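Local coordinates for protein protocatechuate decarboxylase (Klebsiella pneumoniae, PDB 5O3M) that decarboxylates 3,4-dihydroxybenzoic acid (protocatechuate) to catechol as a prenylated-flavin-dependent enzyme of the UbiD family, and can carboxylate catechols in the para position, at residues 36-41 with 102-107. Residues are numbered along the deposited sequence; the frame is centred on the assembly and turned at random.
Sequences QQHDNQ and AALLLG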
loop_
_atom_site.group_PDB
_atom_site.type_symbol
_atom_site.label_atom_id
_atom_site.label_comp_id
_atom_site.label_asym_id
_atom_site.label_seq_id
_atom_site.Cartn_x
_atom_site.Cartn_y
_atom_site.Cartn_z
ATOM N N GLN A 36 54.250 -10.904 2.895
ATOM C CA GLN A 36 55.251 -10.356 3.798
ATOM C C GLN A 36 55.958 -9.140 3.227
ATOM O O GLN A 36 56.617 -8.421 3.987
ATOM C CB GLN A 36 56.262 -11.431 4.159
ATOM C CG GLN A 36 55.679 -12.499 5.048
ATOM C CD GLN A 36 56.673 -13.598 5.325
ATOM O OE1 GLN A 36 57.225 -14.185 4.400
ATOM N NE2 GLN A 36 56.918 -13.875 6.600
ATOM N N GLN A 37 55.833 -8.889 1.926
ATOM C CA GLN A 37 56.392 -7.697 1.299
ATOM C C GLN A 37 55.452 -6.493 1.355
ATOM O O GLN A 37 55.791 -5.434 0.818
ATOM C CB GLN A 37 56.767 -8.007 -0.154
ATOM C CG GLN A 37 57.909 -9.010 -0.290
ATOM C CD GLN A 37 59.205 -8.501 0.350
ATOM O OE1 GLN A 37 59.568 -7.330 0.200
ATOM N NE2 GLN A 37 59.890 -9.377 1.082
ATOM N N HIS A 38 54.283 -6.629 1.985
ATOM C CA HIS A 38 53.367 -5.523 2.230
ATOM C C HIS A 38 53.085 -5.432 3.718
ATOM O O HIS A 38 53.017 -6.451 4.410
ATOM C CB HIS A 38 52.055 -5.692 1.469
ATOM C CG HIS A 38 52.214 -5.653 -0.015
ATOM N ND1 HIS A 38 52.511 -6.774 -0.761
ATOM C CD2 HIS A 38 52.132 -4.627 -0.893
ATOM C CE1 HIS A 38 52.597 -6.442 -2.036
ATOM N NE2 HIS A 38 52.369 -5.145 -2.143
ATOM N N ASP A 39 52.915 -4.213 4.207
ATOM C CA ASP A 39 52.743 -4.005 5.635
ATOM C C ASP A 39 51.316 -4.326 6.067
ATOM O O ASP A 39 50.344 -3.987 5.387
ATOM C CB ASP A 39 53.127 -2.574 6.000
ATOM C CG ASP A 39 54.629 -2.326 5.848
ATOM O OD1 ASP A 39 55.403 -2.749 6.738
ATOM O OD2 ASP A 39 55.038 -1.742 4.818
ATOM N N ASN A 40 51.210 -5.036 7.193
ATOM C CA ASN A 40 49.943 -5.373 7.841
ATOM C C ASN A 40 49.097 -6.344 7.009
ATOM O O ASN A 40 47.871 -6.354 7.111
ATOM C CB ASN A 40 49.155 -4.108 8.190
ATOM C CG ASN A 40 49.989 -3.090 8.977
ATOM O OD1 ASN A 40 50.063 -1.918 8.601
ATOM N ND2 ASN A 40 50.627 -3.536 10.063
ATOM N N GLN A 41 49.743 -7.189 6.207
ATOM C CA GLN A 41 49.059 -8.233 5.455
ATOM C C GLN A 41 49.257 -9.626 6.035
ATOM O O GLN A 41 48.374 -10.475 5.902
ATOM C CB GLN A 41 49.526 -8.221 3.993
ATOM C CG GLN A 41 48.980 -7.046 3.219
ATOM C CD GLN A 41 47.450 -7.067 3.151
ATOM O OE1 GLN A 41 46.823 -8.128 3.165
ATOM N NE2 GLN A 41 46.852 -5.890 3.092
ATOM N N ALA A 102 43.065 -10.072 -1.264
ATOM C CA ALA A 102 42.783 -10.949 -2.396
ATOM C C ALA A 102 43.245 -10.307 -3.699
ATOM O O ALA A 102 43.787 -10.983 -4.583
ATOM C CB ALA A 102 41.288 -11.291 -2.449
ATOM N N ALA A 103 43.065 -8.990 -3.824
ATOM C CA ALA A 103 43.580 -8.289 -4.991
ATOM C C ALA A 103 45.103 -8.386 -5.065
ATOM O O ALA A 103 45.666 -8.662 -6.133
ATOM C CB ALA A 103 43.125 -6.827 -4.974
ATOM N N LEU A 104 45.794 -8.122 -3.950
ATOM C CA LEU A 104 47.250 -8.294 -3.936
ATOM C C LEU A 104 47.640 -9.701 -4.373
ATOM O O LEU A 104 48.557 -9.879 -5.183
ATOM C CB LEU A 104 47.821 -8.021 -2.541
ATOM C CG LEU A 104 47.884 -6.618 -1.944
ATOM C CD1 LEU A 104 48.592 -6.717 -0.609
ATOM C CD2 LEU A 104 48.587 -5.587 -2.876
ATOM N N LEU A 105 46.955 -10.718 -3.847
ATOM C CA LEU A 105 47.357 -12.090 -4.136
ATOM C C LEU A 105 47.102 -12.485 -5.589
ATOM O O LEU A 105 47.779 -13.380 -6.106
ATOM C CB LEU A 105 46.642 -13.040 -3.183
ATOM C CG LEU A 105 47.060 -12.903 -1.725
ATOM C CD1 LEU A 105 46.029 -13.537 -0.780
ATOM C CD2 LEU A 105 48.445 -13.548 -1.521
ATOM N N LEU A 106 46.149 -11.847 -6.258
ATOM C CA LEU A 106 45.861 -12.120 -7.655
ATOM C C LEU A 106 46.452 -11.070 -8.578
ATOM O O LEU A 106 46.315 -11.186 -9.800
ATOM C CB LEU A 106 44.344 -12.216 -7.875
ATOM C CG LEU A 106 43.629 -13.398 -7.208
ATOM C CD1 LEU A 106 42.113 -13.376 -7.460
ATOM C CD2 LEU A 106 44.217 -14.720 -7.675
ATOM N N GLY A 107 47.094 -10.046 -8.025
ATOM C CA GLY A 107 47.773 -9.036 -8.819
ATOM C C GLY A 107 46.874 -8.088 -9.590
ATOM O O GLY A 107 47.196 -7.739 -10.730
#
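His-38 and Leu-104 are the residues of the loop 36-41 and the helical segment 102-107 whose CA atoms come nearest, 9.1 Å apart, a separation bridged by side chains alone. On the loop side the chain reverses in a type II beta turn from His-38 to Gln-41, with Asn-40 at positive phi. The helix ends at Leu-106, and Gly-107, at positive phi, closes its last turn in a Schellman motif.

Leu-104 carries the contact from the helix, its two methyls spread over the His-38 imidazole. CD1 lies over one ring face in a CH-pi contact, 3.9 Å from the His-38 ring centroid and 15° off the ring normal, while Leu-104 CD2 reaches the far end of the ring at His-38 NE2 (3.9 Å). A chi2 of 87° sets the imidazole plane roughly perpendicular to the CA-CB-CG plane, which turns one ring face to the leucine. A weak hydrogen bond from His-38 ND1 to the carbonyl of Leu-34 ties the ring back to the preceding helix. Gln-41, its chain folded at chi2 (-62°), lays both CG and the amide carbon CD against Leu-104 CD1, each at 3.9 Å. A hydrogen bond between its OE1 and Arg-101 holds the amide to the same helix that presents Leu-104.

Within the UbiD N-terminal domain, the contact joins the loop between helix 28-36 and strand 42-45, outermost in its sheet within this chain, to the end of helix 99-106. Beside it, Leu-105 packs against Ala-31 and Leu-35 of helix 28-36, whereas Leu-106 faces helices 113-122 and 234-240.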